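Acetohydroxyacid synthase small subunit Related (Bacteroides thetaiotaomicron, PDB 2F06) is of unknown function but, as a tandem ACT-domain protein that binds histidine, probably senses an amino acid or a similar small ligand. Local coordinates at residues 20-25 against 65-70; 72-77 against 100-105; 96-101 against 125-130. All blocks are in the same frame, centred on the assembly; numbering follows the deposited sequence. Where two conformers were deposited one is given.

How the contacts relate
Contact 2 is the central one, buried near the middle of the chain, whereas contacts 1 and 3 lie on opposite sides of that centre, about 32 Å apart between their own centres. Contact 1 is only partly buried; in contact 3 the valines are buried while Glu96 is exposed. Those two resemble each other: in each, a helix valine meets residues around the Schellman end of another helix, without a hydrogen bond between the segments. Contact 2 also lacks such a bond, but its tyrosine hydroxyl is held by other parts of the tetramer. Strand 69-80 runs from contact 1 into contact 2, and contacts 2 and 3 share Ile100 and Glu101 and touch where Ile77 CG2 lies 3.8 Å from Leu128 CD1.

Contact 1. Residues 20-25 against 65-70; sequences LTEVTE and NHFAVN
This contact belongs to the first ACT unit, where helix 19-29 packs against the turn that carries the chain from helix 55-64 into strand 69-80. Phe67 reaches across from that turn to Val23 and Glu22. The main touch is a CH-pi contact: the methyl Val23 CG2 sits over one face of the Phe67 ring, displaced toward the rim, 3.8 Å from the centroid and 28° off the ring normal. Its nearest ring atom is Phe67 CE1, at 3.4 Å from Val23 CG2. The valine is turned with CG1 anti to the backbone N (chi1 161°), which leaves CG2 as the branch that meets the ring. Glu22 approaches the far end of the same ring obliquely, with Glu22 OE1 3.9 Å from Phe67 CZ and the carboxylate plane 68° from the ring plane; the same oxygen forms a long, weak ion pair with Arg19.

The ring is presented by a Schellman motif that closes helix 55-64. His66, with positive phi, is its C-prime residue, and the N of Phe67 turns back to the O of Leu62. Phe67 touches Leu62 and Val26 as well, while Val23 leans on Leu13 and Leu48 of the sheet. Other side chains of helix 19-29 pack on Leu90 and Ala87 of the second subunit. An alanine in place of Phe67 would probably open a gap beneath Val23 CG2 and take away the ring that Val26 and Leu62 also touch. The join thus rests on dispersion and shape, with the partly exposed Glu22 carboxylate meeting the ring obliquely at CZ and the valine buried toward the sheet.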
ATOM      1  N   LEU A  20     -14.819  -5.830  -7.328  1.00 24.26           N
ATOM      2  CA  LEU A  20     -14.858  -6.629  -6.096  1.00 24.09           C
ATOM      3  C   LEU A  20     -16.177  -7.472  -6.030  1.00 23.57           C
ATOM      4  O   LEU A  20     -16.175  -8.646  -5.591  1.00 22.19           O
ATOM      5  CB  LEU A  20     -14.666  -5.748  -4.852  1.00 23.97           C
ATOM      6  CG  LEU A  20     -14.982  -6.471  -3.536  1.00 25.25           C
ATOM      7  CD1 LEU A  20     -13.955  -7.622  -3.092  1.00 17.77           C
ATOM      8  CD2 LEU A  20     -15.224  -5.366  -2.481  1.00 22.14           C
ATOM      9  N   THR A  21     -17.269  -6.868  -6.476  1.00 21.35           N
ATOM     10  CA  THR A  21     -18.534  -7.581  -6.488  1.00 22.90           C
ATOM     11  C   THR A  21     -18.502  -8.776  -7.453  1.00 23.06           C
ATOM     12  O   THR A  21     -18.824  -9.913  -7.055  1.00 24.36           O
ATOM     13  CB  THR A  21     -19.695  -6.644  -6.812  1.00 22.69           C
ATOM     14  OG1 THR A  21     -19.660  -5.601  -5.854  1.00 20.39           O
ATOM     15  CG2 THR A  21     -21.030  -7.363  -6.722  1.00 22.03           C
ATOM     16  N   GLU A  22     -18.055  -8.532  -8.674  1.00 22.50           N
ATOM     17  CA  GLU A  22     -17.805  -9.624  -9.614  1.00 23.42           C
ATOM     18  C   GLU A  22     -16.911 -10.720  -9.067  1.00 22.37           C
ATOM     19  O   GLU A  22     -17.198 -11.854  -9.338  1.00 21.31           O
ATOM     20  CB  GLU A  22     -17.207  -9.134 -10.909  1.00 24.05           C
ATOM     21  CG  GLU A  22     -17.714  -7.816 -11.358  1.00 28.15           C
ATOM     22  CD  GLU A  22     -16.967  -7.320 -12.575  1.00 35.67           C
ATOM     23  OE1 GLU A  22     -16.030  -8.055 -13.024  1.00 37.15           O
ATOM     24  OE2 GLU A  22     -17.328  -6.207 -13.067  1.00 35.76           O
ATOM     25  N   VAL A  23     -15.838 -10.408  -8.313  1.00 20.28           N
ATOM     26  CA  VAL A  23     -14.957 -11.454  -7.764  1.00 19.29           C
ATOM     27  C   VAL A  23     -15.723 -12.287  -6.767  1.00 18.90           C
ATOM     28  O   VAL A  23     -15.589 -13.532  -6.675  1.00 18.92           O
ATOM     29  CB  VAL A  23     -13.694 -10.870  -6.960  1.00 21.47           C
ATOM     30  CG1 VAL A  23     -13.080 -11.948  -6.028  1.00 20.83           C
ATOM     31  CG2 VAL A  23     -12.688 -10.358  -7.867  1.00 21.43           C
ATOM     32  N   THR A  24     -16.495 -11.624  -5.944  1.00 17.40           N
ATOM     33  CA  THR A  24     -17.242 -12.404  -4.935  1.00 18.41           C
ATOM     34  C   THR A  24     -18.354 -13.211  -5.598  1.00 18.04           C
ATOM     35  O   THR A  24     -18.722 -14.286  -5.089  1.00 18.74           O
ATOM     36  CB  THR A  24     -17.836 -11.534  -3.800  1.00 17.53           C
ATOM     37  OG1 THR A  24     -18.615 -10.474  -4.365  1.00 17.80           O
ATOM     38  CG2 THR A  24     -16.646 -10.984  -2.875  1.00 18.30           C
ATOM     39  N   GLU A  25     -18.865 -12.689  -6.696  1.00 17.26           N
ATOM     40  CA  GLU A  25     -19.803 -13.444  -7.568  1.00 20.33           C
ATOM     41  C   GLU A  25     -19.217 -14.698  -8.266  1.00 20.03           C
ATOM     42  O   GLU A  25     -19.844 -15.747  -8.256  1.00 22.01           O
ATOM     43  CB  GLU A  25     -20.466 -12.502  -8.567  1.00 18.33           C
ATOM     44  CG  GLU A  25     -21.465 -11.530  -7.854  1.00 21.56           C
ATOM     45  CD  GLU A  25     -22.220 -10.567  -8.776  1.00 24.40           C
ATOM     46  OE1 GLU A  25     -21.844 -10.392  -9.980  1.00 29.74           O
ATOM     47  OE2 GLU A  25     -23.246  -9.990  -8.292  1.00 28.79           O
ATOM     48  N   ASN A  65     -12.131 -16.320 -15.521  1.00 21.39           N
ATOM     49  CA  ASN A  65     -12.853 -15.056 -15.610  1.00 21.33           C
ATOM     50  C   ASN A  65     -11.948 -13.832 -15.790  1.00 22.54           C
ATOM     51  O   ASN A  65     -12.413 -12.695 -15.636  1.00 22.76           O
ATOM     52  CB  ASN A  65     -13.743 -14.894 -14.390  1.00 20.98           C
ATOM     53  CG  ASN A  65     -14.976 -15.777 -14.466  1.00 22.78           C
ATOM     54  OD1 ASN A  65     -16.042 -15.359 -14.952  1.00 25.07           O
ATOM     55  ND2 ASN A  65     -14.822 -17.017 -14.041  1.00 19.10           N
ATOM     56  N   HIS A  66     -10.662 -14.085 -16.081  1.00 22.77           N
ATOM     57  CA  HIS A  66      -9.682 -13.081 -16.526  1.00 23.65           C
ATOM     58  C   HIS A  66      -9.225 -12.176 -15.395  1.00 23.91           C
ATOM     59  O   HIS A  66      -8.759 -11.050 -15.662  1.00 25.48           O
ATOM     60  CB  HIS A  66     -10.241 -12.265 -17.722  1.00 23.96           C
ATOM     61  CG  HIS A  66     -10.724 -13.132 -18.838  1.00 24.74           C
ATOM     62  ND1 HIS A  66      -9.865 -13.738 -19.728  1.00 23.83           N
ATOM     63  CD2 HIS A  66     -11.964 -13.567 -19.151  1.00 26.83           C
ATOM     64  CE1 HIS A  66     -10.562 -14.488 -20.560  1.00 29.92           C
ATOM     65  NE2 HIS A  66     -11.843 -14.391 -20.241  1.00 30.37           N
ATOM     66  N   PHE A  67      -9.295 -12.676 -14.148  1.00 22.74           N
ATOM     67  CA  PHE A  67      -8.683 -11.983 -13.019  1.00 21.96           C
ATOM     68  C   PHE A  67      -7.207 -12.295 -12.939  1.00 21.85           C
ATOM     69  O   PHE A  67      -6.789 -13.379 -13.338  1.00 21.06           O
ATOM     70  CB  PHE A  67      -9.389 -12.285 -11.684  1.00 21.81           C
ATOM     71  CG  PHE A  67     -10.782 -11.669 -11.588  1.00 22.24           C
ATOM     72  CD1 PHE A  67     -10.938 -10.339 -11.190  1.00 24.71           C
ATOM     73  CD2 PHE A  67     -11.920 -12.408 -11.902  1.00 20.09           C
ATOM     74  CE1 PHE A  67     -12.217  -9.750 -11.130  1.00 27.78           C
ATOM     75  CE2 PHE A  67     -13.199 -11.828 -11.843  1.00 26.45           C
ATOM     76  CZ  PHE A  67     -13.351 -10.498 -11.467  1.00 24.45           C
ATOM     77  N   ALA A  68      -6.416 -11.323 -12.456  1.00 21.05           N
ATOM     78  CA  ALA A  68      -5.044 -11.560 -12.101  1.00 22.03           C
ATOM     79  C   ALA A  68      -5.000 -12.029 -10.622  1.00 21.29           C
ATOM     80  O   ALA A  68      -5.368 -11.294  -9.734  1.00 22.18           O
ATOM     81  CB  ALA A  68      -4.224 -10.275 -12.299  1.00 21.69           C
ATOM     82  N   VAL A  69      -4.559 -13.263 -10.373  1.00 21.72           N
ATOM     83  CA  VAL A  69      -4.513 -13.880  -9.035  1.00 22.44           C
ATOM     84  C   VAL A  69      -3.187 -14.542  -8.829  1.00 22.23           C
ATOM     85  O   VAL A  69      -2.671 -15.225  -9.708  1.00 20.57           O
ATOM     86  CB  VAL A  69      -5.463 -15.127  -8.905  1.00 23.90           C
ATOM     87  CG1 VAL A  69      -5.942 -15.340  -7.458  1.00 23.79           C
ATOM     88  CG2 VAL A  69      -6.587 -15.058  -9.832  1.00 25.45           C
ATOM     89  N   ASN A  70      -2.678 -14.448  -7.624  1.00 23.71           N
ATOM     90  CA  ASN A  70      -1.414 -15.085  -7.264  1.00 24.86           C
ATOM     91  C   ASN A  70      -1.712 -15.823  -5.990  1.00 26.01           C
ATOM     92  O   ASN A  70      -2.630 -15.426  -5.280  1.00 26.23           O
ATOM     93  CB  ASN A  70      -0.373 -14.012  -6.976  1.00 24.45           C
ATOM     94  CG  ASN A  70       0.078 -13.290  -8.215  1.00 30.20           C
ATOM     95  OD1 ASN A  70       0.103 -13.825  -9.318  1.00 27.09           O
ATOM     96  ND2 ASN A  70       0.529 -12.056  -8.018  1.00 40.70           N
TER

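Contact 2. Residues 72-77 against 100-105; sequences TDVVGI and IEYMYS. With HIS (histidine), chain C.
Tyr102 meets strand 72-77 with its hydroxyl oxygen against methyl groups, so a polar atom makes the contact yet finds no hydrogen bond on that strand. Tyr102 OH lies 3.7 Å from Thr72 CG2 and 4.2 Å from Val74 CG1, and the tyrosine and threonine side chains come from opposite directions. The phenol is sent there by a first torsion of 54°, which sets CG between the backbone N and the carbonyl carbon.

The hydroxyl's polar partners lie elsewhere: it is hydrogen-bonded to Asp44 OD2 of the third subunit and to Gln8 OE1, while Arg49 makes a cation-pi contact with the tyrosine. Between these segments comes strand 111-118, which pairs with both strands 69-80 and 100-108, in the antiparallel sheet of the ACT fold. A classic beta bulge interrupts strand 100-108 here, Glu101 and Tyr102 both facing Arg117.

Farther along that strand, Tyr104 and Ser105 pair antiparallel with a strand of the second subunit, so the sheet continues across the interface. There Ser105 OG and NE2 of the bound histidine are 3.3 Å apart and hydrogen-bonded, with either able to donate, although the placing of OG is less sure. Asn81, Leu86 and residues Asn33 and Leu34 of the second subunit hold the same ligand.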
ATOM      1  N   THR A  72      -0.069 -17.047  -2.285  1.00 24.34           N
ATOM      2  CA  THR A  72       1.014 -16.789  -1.309  1.00 25.33           C
ATOM      3  C   THR A  72       0.852 -17.788  -0.177  1.00 23.06           C
ATOM      4  O   THR A  72      -0.277 -18.144   0.141  1.00 21.29           O
ATOM      5  CB  THR A  72       0.871 -15.350  -0.725  1.00 25.58           C
ATOM      6  OG1 THR A  72       0.863 -14.432  -1.803  1.00 30.24           O
ATOM      7  CG2 THR A  72       2.037 -14.946   0.299  1.00 25.58           C
ATOM      8  N   ASP A  73       1.969 -18.212   0.428  1.00 23.24           N
ATOM      9  CA  ASP A  73       1.965 -19.101   1.602  1.00 21.29           C
ATOM     10  C   ASP A  73       1.743 -18.164   2.771  1.00 20.56           C
ATOM     11  O   ASP A  73       2.369 -17.121   2.847  1.00 20.15           O
ATOM     12  CB  ASP A  73       3.307 -19.814   1.835  1.00 21.58           C
ATOM     13  CG  ASP A  73       3.774 -20.670   0.660  1.00 25.65           C
ATOM     14  OD1 ASP A  73       2.916 -21.231  -0.063  1.00 25.49           O
ATOM     15  OD2 ASP A  73       5.050 -20.757   0.455  1.00 32.79           O
ATOM     16  N   VAL A  74       0.834 -18.538   3.649  1.00 20.42           N
ATOM     17  CA  VAL A  74       0.615 -17.932   4.956  1.00 21.08           C
ATOM     18  C   VAL A  74       0.350 -19.101   5.956  1.00 21.06           C
ATOM     19  O   VAL A  74       0.199 -20.291   5.560  1.00 19.08           O
ATOM     20  CB  VAL A  74      -0.671 -17.032   4.923  1.00 20.89           C
ATOM     21  CG1 VAL A  74      -0.452 -15.845   3.938  1.00 19.51           C
ATOM     22  CG2 VAL A  74      -1.920 -17.873   4.520  1.00 19.59           C
ATOM     23  N   VAL A  75       0.313 -18.753   7.240  1.00 21.84           N
ATOM     24  CA  VAL A  75       0.061 -19.750   8.330  1.00 22.39           C
ATOM     25  C   VAL A  75      -1.021 -19.142   9.231  1.00 23.34           C
ATOM     26  O   VAL A  75      -1.056 -17.911   9.463  1.00 21.92           O
ATOM     27  CB  VAL A  75       1.420 -20.166   9.044  1.00 23.82           C
ATOM     28  CG1 VAL A  75       2.119 -18.981   9.707  1.00 23.35           C
ATOM     29  CG2 VAL A  75       1.243 -21.276  10.095  1.00 21.83           C
ATOM     30  N   GLY A  76      -1.973 -19.980   9.638  1.00 23.95           N
ATOM     31  CA  GLY A  76      -3.047 -19.598  10.540  1.00 22.74           C
ATOM     32  C   GLY A  76      -2.732 -20.055  11.949  1.00 23.44           C
ATOM     33  O   GLY A  76      -2.184 -21.121  12.128  1.00 22.37           O
ATOM     34  N   ILE A  77      -3.020 -19.223  12.955  1.00 23.32           N
ATOM     35  CA  ILE A  77      -2.882 -19.603  14.348  1.00 23.46           C
ATOM     36  C   ILE A  77      -4.150 -19.197  15.094  1.00 24.98           C
ATOM     37  O   ILE A  77      -4.934 -18.348  14.623  1.00 23.33           O
ATOM     38  CB  ILE A  77      -1.661 -18.961  15.088  1.00 23.94           C
ATOM     39  CG1 ILE A  77      -1.774 -17.470  15.143  1.00 25.22           C
ATOM     40  CG2 ILE A  77      -0.317 -19.293  14.455  1.00 25.68           C
ATOM     41  CD1 ILE A  77      -1.275 -16.959  16.443  1.00 28.39           C
ATOM     42  N   ILE A 100       6.788 -10.145  11.180  1.00 28.41           N
ATOM     43  CA  ILE A 100       5.503 -10.248  10.477  1.00 27.55           C
ATOM     44  C   ILE A 100       5.552  -9.336   9.248  1.00 26.86           C
ATOM     45  O   ILE A 100       5.841  -8.159   9.438  1.00 27.05           O
ATOM     46  CB  ILE A 100       4.370  -9.770  11.453  1.00 29.46           C
ATOM     47  CG1 ILE A 100       4.425 -10.498  12.835  1.00 29.64           C
ATOM     48  CG2 ILE A 100       3.016  -9.842  10.803  1.00 24.30           C
ATOM     49  CD1 ILE A 100       3.833 -11.955  12.868  1.00 32.88           C
ATOM     50  N   GLU A 101       5.398  -9.841   8.004  1.00 26.28           N
ATOM     51  CA  GLU A 101       5.275  -8.907   6.871  0.50 25.96           C
ATOM     52  C   GLU A 101       3.876  -8.291   6.861  1.00 25.57           C
ATOM     53  O   GLU A 101       3.761  -7.066   6.769  1.00 25.09           O
ATOM     54  CB  GLU A 101       5.680  -9.486   5.509  0.50 25.97           C
ATOM     55  CG  GLU A 101       7.204  -9.401   5.216  0.50 28.84           C
ATOM     56  CD  GLU A 101       7.841  -8.005   5.462  0.50 32.90           C
ATOM     57  OE1 GLU A 101       7.318  -6.966   4.959  0.50 33.10           O
ATOM     58  OE2 GLU A 101       8.887  -7.952   6.158  0.50 34.77           O
ATOM     59  N   TYR A 102       2.850  -9.116   7.024  1.00 23.21           N
ATOM     60  CA  TYR A 102       1.474  -8.687   7.367  1.00 24.05           C
ATOM     61  C   TYR A 102       0.738  -9.823   8.058  1.00 23.77           C
ATOM     62  O   TYR A 102       1.190 -11.006   8.081  1.00 21.88           O
ATOM     63  CB  TYR A 102       0.646  -8.215   6.145  1.00 23.46           C
ATOM     64  CG  TYR A 102       0.608  -9.240   5.022  1.00 22.24           C
ATOM     65  CD1 TYR A 102       1.614  -9.268   4.009  1.00 23.62           C
ATOM     66  CD2 TYR A 102      -0.419 -10.195   4.967  1.00 23.92           C
ATOM     67  CE1 TYR A 102       1.544 -10.248   2.930  1.00 23.08           C
ATOM     68  CE2 TYR A 102      -0.488 -11.104   3.965  1.00 22.99           C
ATOM     69  CZ  TYR A 102       0.489 -11.153   2.956  1.00 24.55           C
ATOM     70  OH  TYR A 102       0.331 -12.160   2.017  1.00 27.00           O
HETATM   71  N   MSE A 103      -0.411  -9.449   8.615  1.00 24.86           N
HETATM   72  CA  MSE A 103      -1.328 -10.393   9.276  1.00 28.81           C
HETATM   73  C   MSE A 103      -2.686  -9.771   9.246  1.00 26.30           C
HETATM   74  O   MSE A 103      -2.776  -8.570   9.044  1.00 26.10           O
HETATM   75  CB  MSE A 103      -0.891 -10.652  10.744  1.00 27.31           C
HETATM   76  CG  MSE A 103      -1.397  -9.632  11.777  1.00 32.60           C
HETATM   77 SE   MSE A 103      -0.557 -10.123  13.481  1.00 43.52          SE
HETATM   78  CE  MSE A 103      -0.555  -8.374  14.461  1.00 35.57           C
ATOM     79  N   TYR A 104      -3.729 -10.581   9.416  1.00 25.10           N
ATOM     80  CA  TYR A 104      -5.060 -10.099   9.617  1.00 25.06           C
ATOM     81  C   TYR A 104      -5.729 -11.087  10.546  1.00 26.41           C
ATOM     82  O   TYR A 104      -5.352 -12.297  10.569  1.00 26.62           O
ATOM     83  CB  TYR A 104      -5.840  -9.907   8.257  1.00 25.16           C
ATOM     84  CG  TYR A 104      -5.693 -10.985   7.187  1.00 25.62           C
ATOM     85  CD1 TYR A 104      -4.527 -11.056   6.383  1.00 28.48           C
ATOM     86  CD2 TYR A 104      -6.732 -11.887   6.905  1.00 26.71           C
ATOM     87  CE1 TYR A 104      -4.421 -12.019   5.347  1.00 26.83           C
ATOM     88  CE2 TYR A 104      -6.594 -12.906   5.895  1.00 24.72           C
ATOM     89  CZ  TYR A 104      -5.448 -12.934   5.113  1.00 26.18           C
ATOM     90  OH  TYR A 104      -5.290 -13.861   4.102  1.00 26.68           O
ATOM     91  N   SER A 105      -6.699 -10.611  11.342  1.00 26.22           N
ATOM     92  CA  SER A 105      -7.297 -11.447  12.335  1.00 27.72           C
ATOM     93  C   SER A 105      -8.551 -10.892  12.969  1.00 27.51           C
ATOM     94  O   SER A 105      -8.761  -9.679  12.947  1.00 28.09           O
ATOM     95  CB  SER A 105      -6.274 -11.700  13.436  1.00 28.88           C
ATOM     96  OG  SER A 105      -5.787 -10.469  13.903  1.00 36.42           O
TER
HETATM   97  N   HIS C 152      -8.211 -10.522  21.648  1.00 24.28           N
HETATM   98  CA  HIS C 152      -6.792 -11.026  21.674  1.00 24.26           C
HETATM   99  C   HIS C 152      -5.697 -10.042  21.967  1.00 24.22           C
HETATM  100  O   HIS C 152      -5.882  -8.924  22.441  1.00 23.83           O
HETATM  101  CB  HIS C 152      -6.413 -11.814  20.407  1.00 24.07           C
HETATM  102  CG  HIS C 152      -6.585 -11.074  19.091  1.00 27.84           C
HETATM  103  ND1 HIS C 152      -7.825 -10.830  18.516  1.00 31.56           N
HETATM  104  CD2 HIS C 152      -5.667 -10.671  18.175  1.00 25.31           C
HETATM  105  CE1 HIS C 152      -7.656 -10.248  17.335  1.00 32.89           C
HETATM  106  NE2 HIS C 152      -6.353 -10.149  17.103  1.00 29.05           N
HETATM  107  OXT HIS C 152      -4.533 -10.367  21.693  1.00 25.09           O

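Contact 3. Residues 96-101 against 125-130; sequences EGVFIE and IEVLKE
Glu96 lays the aliphatic part of its side chain over Val127 of helix 121-130, and Val98 adds a looser apolar touch beside it. In the first of these van der Waals contacts one methyl does most of the work: Val127 CG2 is 3.6 Å from Glu96 CG and just as close to its CB. Val127 CG1 adds a longer approach of 4.1 Å to Glu96 CG. With chi1 at 172°, Val127 puts CG2 opposite its carbonyl carbon, on the side where Glu96 packs. The second contact, between Val98 CG2 and Val127 CG2, is 4.4 Å long.

Charge plays a more distant part. The glutamate bends at chi2 (-69°), with its carboxylate beyond the methylenes that pack. Glu96 OE2 and Glu130 OE1 remain 6.2 Å apart; these like charges would probably repel only mildly at an exposed surface. Glu126 has a salt-bridge partner in Lys123.

The backbone explains how Glu96 and Val98 arrive together. Gly97, with positive phi, is the C-prime residue of a Schellman motif ending helix 85-95, in which its own N turns to Ser94 O and Val98 N to Leu93 O. The contact therefore joins the end of helix 85-95 to helix 121-130 in the second ACT unit, with Val98 also touching Leu93 and Cys124, just before the chain enters strand 100-108.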
ATOM      1  N   GLU A  96      13.059 -14.521  18.445  1.00 26.51           N
ATOM      2  CA  GLU A  96      13.786 -15.447  17.562  1.00 27.42           C
ATOM      3  C   GLU A  96      14.101 -14.855  16.186  1.00 27.37           C
ATOM      4  O   GLU A  96      14.459 -15.591  15.261  1.00 27.12           O
ATOM      5  CB  GLU A  96      13.019 -16.763  17.387  1.00 28.42           C
ATOM      6  CG  GLU A  96      12.890 -17.644  18.632  1.00 29.44           C
ATOM      7  CD  GLU A  96      14.179 -18.250  19.083  1.00 35.30           C
ATOM      8  OE1 GLU A  96      15.009 -18.705  18.235  1.00 35.18           O
ATOM      9  OE2 GLU A  96      14.364 -18.269  20.327  1.00 36.93           O
ATOM     10  N   GLY A  97      13.936 -13.538  16.053  1.00 27.10           N
ATOM     11  CA  GLY A  97      14.212 -12.828  14.800  1.00 26.83           C
ATOM     12  C   GLY A  97      13.268 -13.121  13.636  1.00 27.10           C
ATOM     13  O   GLY A  97      13.655 -12.951  12.482  1.00 26.24           O
ATOM     14  N   VAL A  98      12.037 -13.564  13.932  1.00 27.37           N
ATOM     15  CA  VAL A  98      11.050 -13.844  12.903  1.00 27.39           C
ATOM     16  C   VAL A  98      10.046 -12.674  12.872  1.00 29.08           C
ATOM     17  O   VAL A  98       9.365 -12.418  13.870  1.00 31.06           O
ATOM     18  CB  VAL A  98      10.222 -15.128  13.170  1.00 27.01           C
ATOM     19  CG1 VAL A  98       9.075 -15.230  12.095  1.00 23.93           C
ATOM     20  CG2 VAL A  98      11.055 -16.353  13.147  1.00 26.61           C
ATOM     21  N   PHE A  99       9.953 -11.942  11.775  1.00 28.73           N
ATOM     22  CA  PHE A  99       9.077 -10.774  11.794  0.50 29.17           C
ATOM     23  C   PHE A  99       7.821 -10.940  10.895  1.00 28.85           C
ATOM     24  O   PHE A  99       7.771 -11.851  10.023  1.00 29.33           O
ATOM     25  CB  PHE A  99       9.897  -9.493  11.574  0.50 28.54           C
ATOM     26  CG  PHE A  99      11.120  -9.406  12.471  0.50 29.05           C
ATOM     27  CD1 PHE A  99      10.992  -9.513  13.861  0.50 28.79           C
ATOM     28  CD2 PHE A  99      12.399  -9.260  11.931  0.50 26.50           C
ATOM     29  CE1 PHE A  99      12.114  -9.464  14.696  0.50 28.81           C
ATOM     30  CE2 PHE A  99      13.520  -9.203  12.763  0.50 28.19           C
ATOM     31  CZ  PHE A  99      13.377  -9.306  14.146  0.50 27.41           C
ATOM     32  N   ILE A 100       6.788 -10.145  11.180  1.00 28.41           N
ATOM     33  CA  ILE A 100       5.503 -10.248  10.477  1.00 27.55           C
ATOM     34  C   ILE A 100       5.552  -9.336   9.248  1.00 26.86           C
ATOM     35  O   ILE A 100       5.841  -8.159   9.438  1.00 27.05           O
ATOM     36  CB  ILE A 100       4.370  -9.770  11.453  1.00 29.46           C
ATOM     37  CG1 ILE A 100       4.425 -10.498  12.835  1.00 29.64           C
ATOM     38  CG2 ILE A 100       3.016  -9.842  10.803  1.00 24.30           C
ATOM     39  CD1 ILE A 100       3.833 -11.955  12.868  1.00 32.88           C
ATOM     40  N   GLU A 101       5.398  -9.841   8.004  1.00 26.28           N
ATOM     41  CA  GLU A 101       5.275  -8.907   6.871  0.50 25.96           C
ATOM     42  C   GLU A 101       3.876  -8.291   6.861  1.00 25.57           C
ATOM     43  O   GLU A 101       3.761  -7.066   6.769  1.00 25.09           O
ATOM     44  CB  GLU A 101       5.680  -9.486   5.509  0.50 25.97           C
ATOM     45  CG  GLU A 101       7.204  -9.401   5.216  0.50 28.84           C
ATOM     46  CD  GLU A 101       7.841  -8.005   5.462  0.50 32.90           C
ATOM     47  OE1 GLU A 101       7.318  -6.966   4.959  0.50 33.10           O
ATOM     48  OE2 GLU A 101       8.887  -7.952   6.158  0.50 34.77           O
ATOM     49  N   ILE A 125       7.207 -21.369  11.747  1.00 22.17           N
ATOM     50  CA  ILE A 125       6.470 -22.549  12.171  1.00 22.61           C
ATOM     51  C   ILE A 125       7.224 -23.283  13.283  1.00 22.69           C
ATOM     52  O   ILE A 125       6.605 -23.780  14.220  1.00 22.13           O
ATOM     53  CB  ILE A 125       6.170 -23.488  11.014  1.00 23.17           C
ATOM     54  CG1 ILE A 125       5.084 -22.897  10.131  1.00 23.35           C
ATOM     55  CG2 ILE A 125       5.690 -24.857  11.503  1.00 22.71           C
ATOM     56  CD1 ILE A 125       4.876 -23.700   8.858  1.00 26.29           C
ATOM     57  N   GLU A 126       8.541 -23.291  13.189  1.00 22.75           N
ATOM     58  CA  GLU A 126       9.403 -23.919  14.187  1.00 24.86           C
ATOM     59  C   GLU A 126       9.156 -23.323  15.570  1.00 25.02           C
ATOM     60  O   GLU A 126       8.856 -24.045  16.508  1.00 24.72           O
ATOM     61  CB  GLU A 126      10.855 -23.696  13.768  1.00 24.13           C
ATOM     62  CG  GLU A 126      11.854 -24.553  14.462  1.00 31.64           C
ATOM     63  CD  GLU A 126      13.188 -24.514  13.753  1.00 37.53           C
ATOM     64  OE1 GLU A 126      13.184 -24.501  12.487  1.00 41.73           O
ATOM     65  OE2 GLU A 126      14.222 -24.484  14.453  1.00 40.44           O
ATOM     66  N   VAL A 127       9.263 -21.990  15.670  1.00 26.72           N
ATOM     67  CA  VAL A 127       9.094 -21.228  16.936  1.00 27.46           C
ATOM     68  C   VAL A 127       7.708 -21.491  17.548  1.00 27.08           C
ATOM     69  O   VAL A 127       7.584 -21.821  18.724  1.00 27.36           O
ATOM     70  CB  VAL A 127       9.367 -19.658  16.728  1.00 28.16           C
ATOM     71  CG1 VAL A 127       9.008 -18.813  17.958  1.00 27.32           C
ATOM     72  CG2 VAL A 127      10.826 -19.415  16.336  1.00 28.43           C
ATOM     73  N   LEU A 128       6.683 -21.403  16.717  1.00 27.50           N
ATOM     74  CA  LEU A 128       5.305 -21.505  17.182  1.00 27.66           C
ATOM     75  C   LEU A 128       5.060 -22.882  17.768  1.00 27.68           C
ATOM     76  O   LEU A 128       4.448 -22.977  18.826  1.00 27.29           O
ATOM     77  CB  LEU A 128       4.320 -21.228  16.028  1.00 26.58           C
ATOM     78  CG  LEU A 128       4.408 -19.861  15.343  1.00 29.21           C
ATOM     79  CD1 LEU A 128       3.431 -19.789  14.221  1.00 23.91           C
ATOM     80  CD2 LEU A 128       4.231 -18.643  16.273  1.00 30.36           C
ATOM     81  N   LYS A 129       5.524 -23.935  17.079  1.00 28.08           N
ATOM     82  CA  LYS A 129       5.365 -25.329  17.553  1.00 30.14           C
ATOM     83  C   LYS A 129       6.121 -25.506  18.905  1.00 30.39           C
ATOM     84  O   LYS A 129       5.568 -26.035  19.888  1.00 30.04           O
ATOM     85  CB  LYS A 129       5.891 -26.365  16.524  1.00 29.84           C
ATOM     86  CG  LYS A 129       5.078 -26.552  15.196  1.00 31.49           C
ATOM     87  CD  LYS A 129       5.615 -27.751  14.328  1.00 32.23           C
ATOM     88  CE  LYS A 129       4.762 -29.017  14.482  1.00 33.55           C
ATOM     89  NZ  LYS A 129       5.472 -30.362  14.329  1.00 32.16           N
ATOM     90  N   GLU A 130       7.372 -25.032  18.919  1.00 30.45           N
ATOM     91  CA  GLU A 130       8.236 -24.990  20.103  1.00 31.09           C
ATOM     92  C   GLU A 130       7.550 -24.303  21.281  1.00 30.85           C
ATOM     93  O   GLU A 130       7.551 -24.820  22.386  1.00 31.49           O
ATOM     94  CB  GLU A 130       9.550 -24.260  19.772  1.00 31.17           C
ATOM     95  CG  GLU A 130      10.788 -24.724  20.546  1.00 33.48           C
ATOM     96  CD  GLU A 130      10.988 -24.006  21.895  1.00 35.06           C
ATOM     97  OE1 GLU A 130      10.586 -22.820  22.038  1.00 37.19           O
ATOM     98  OE2 GLU A 130      11.567 -24.636  22.804  1.00 34.64           O
TER